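Local coordinates for protein N-alpha-acetyltransferase 35, NatC auxiliary subunit (Saccharomyces cerevisiae, PDB 6YGA) that serves as the auxiliary subunit of the NatC N-terminal acetyltransferase, the complex that acetylates the N-terminal methionine of the L-A virus Gag protein, at residues A684-V687 against N688-I692. Sequence-based numbering, arbitrary orientation.
Sequences ALSV and NSKVI
Ser686 and Lys690, one turn apart, meet through the hydroxyl of the first and the amine end of the second, in a local i to i+4 contact along the long helix 668-701, near the C-terminal end of the chain. Beneath them, the amides of Asn688, Ser689, Lys690 and Val691 donate, respectively, to the carbonyls of Ala684, Leu685, Ser686 and Val687, the i+4 to i pattern that defines an alpha-helix. The bond from Asn688 N to Ala684 O measures 2.9 Å. That from Lys690 N to Ser686 O is 3.2 Å. Over this frame the lysine runs back toward the preceding turn. Its CG lies anti to its own carbonyl carbon (chi1 -63°) and the chain beyond is extended, which lays CG and CD alongside Ser686 O, with Lys690 CG 3.6 Å from Ser686 O. Lys690 NZ then reaches Ser686 OG in a weak hydrogen bond of 3.4 Å.

A water bridges Leu685 O and the Asn688 side chain, one turn apart. It donates to Leu685 O at 2.8 Å and accepts from Asn688 ND2 at 3.0 Å, so Leu685 O is gripped by both this water and the amide of Ser689. Asn688 ND2 also donates to Gln725 O, which joins the helix to strand 724-729. Leu685, Asn688 and Ile692 touch helix 511-564, Ser686 and Lys690 touch helix 619-653, and Ser689 touches both; Val687 and Val691 are exposed, and Ala684 and Leu685 join Asn688 in packing on Ile724 of the strand.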
loop_
_atom_site.group_PDB
_atom_site.type_symbol
_atom_site.label_atom_id
_atom_site.label_comp_id
_atom_site.label_asym_id
_atom_site.label_seq_id
_atom_site.Cartn_x
_atom_site.Cartn_y
_atom_site.Cartn_z
ATOM N N ALA B 684 0.813 -10.470 28.325
ATOM C CA ALA B 684 -0.622 -10.342 28.092
ATOM C C ALA B 684 -1.258 -11.681 27.741
ATOM O O ALA B 684 -2.421 -11.923 28.086
ATOM C CB ALA B 684 -0.889 -9.321 26.987
ATOM N N LEU B 685 -0.518 -12.554 27.055
ATOM C CA LEU B 685 -1.040 -13.876 26.728
ATOM C C LEU B 685 -1.321 -14.684 27.988
ATOM O O LEU B 685 -2.348 -15.366 28.082
ATOM C CB LEU B 685 -0.053 -14.616 25.823
ATOM C CG LEU B 685 0.080 -14.145 24.374
ATOM C CD1 LEU B 685 1.395 -14.627 23.791
ATOM C CD2 LEU B 685 -1.086 -14.653 23.539
ATOM N N SER B 686 -0.418 -14.617 28.969
ATOM C CA SER B 686 -0.618 -15.340 30.221
ATOM C C SER B 686 -1.797 -14.769 31.003
ATOM O O SER B 686 -2.656 -15.518 31.483
ATOM C CB SER B 686 0.664 -15.296 31.058
ATOM O OG SER B 686 0.528 -16.040 32.255
ATOM N N VAL B 687 -1.852 -13.442 31.142
ATOM C CA VAL B 687 -2.960 -12.810 31.857
ATOM C C VAL B 687 -4.290 -13.166 31.203
ATOM O O VAL B 687 -5.280 -13.450 31.887
ATOM C CB VAL B 687 -2.748 -11.285 31.918
ATOM C CG1 VAL B 687 -3.989 -10.581 32.458
ATOM C CG2 VAL B 687 -1.529 -10.959 32.769
ATOM N N ASN B 688 -4.329 -13.177 29.870
ATOM C CA ASN B 688 -5.581 -13.458 29.177
ATOM C C ASN B 688 -6.006 -14.908 29.363
ATOM O O ASN B 688 -7.204 -15.200 29.449
ATOM C CB ASN B 688 -5.445 -13.119 27.693
ATOM C CG ASN B 688 -6.668 -13.507 26.896
ATOM O OD1 ASN B 688 -7.719 -12.868 26.995
ATOM N ND2 ASN B 688 -6.537 -14.554 26.087
ATOM N N SER B 689 -5.040 -15.829 29.427
ATOM C CA SER B 689 -5.366 -17.232 29.659
ATOM C C SER B 689 -6.047 -17.426 31.011
ATOM O O SER B 689 -6.980 -18.229 31.136
ATOM C CB SER B 689 -4.099 -18.079 29.562
ATOM O OG SER B 689 -4.392 -19.453 29.738
ATOM N N LYS B 690 -5.605 -16.689 32.033
ATOM C CA LYS B 690 -6.253 -16.786 33.339
ATOM C C LYS B 690 -7.662 -16.209 33.300
ATOM O O LYS B 690 -8.584 -16.772 33.902
ATOM C CB LYS B 690 -5.412 -16.078 34.401
ATOM C CG LYS B 690 -4.043 -16.699 34.621
ATOM C CD LYS B 690 -3.056 -15.684 35.179
ATOM C CE LYS B 690 -1.637 -16.240 35.172
ATOM N NZ LYS B 690 -0.599 -15.185 35.341
ATOM N N VAL B 691 -7.851 -15.088 32.599
ATOM C CA VAL B 691 -9.182 -14.493 32.495
ATOM C C VAL B 691 -10.145 -15.454 31.808
ATOM O O VAL B 691 -11.283 -15.640 32.254
ATOM C CB VAL B 691 -9.107 -13.138 31.763
ATOM C CG1 VAL B 691 -10.498 -12.652 31.385
ATOM C CG2 VAL B 691 -8.402 -12.106 32.634
ATOM N N ILE B 692 -9.693 -16.097 30.728
ATOM C CA ILE B 692 -10.548 -17.022 29.986
ATOM C C ILE B 692 -10.983 -18.181 30.876
ATOM O O ILE B 692 -12.165 -18.540 30.923
ATOM C CB ILE B 692 -9.821 -17.520 28.723
ATOM C CG1 ILE B 692 -9.643 -16.373 27.723
ATOM C CG2 ILE B 692 -10.567 -18.679 28.081
ATOM C CD1 ILE B 692 -8.973 -16.793 26.435
HETATM O O HOH W 1 -3.901 -15.884 25.773
#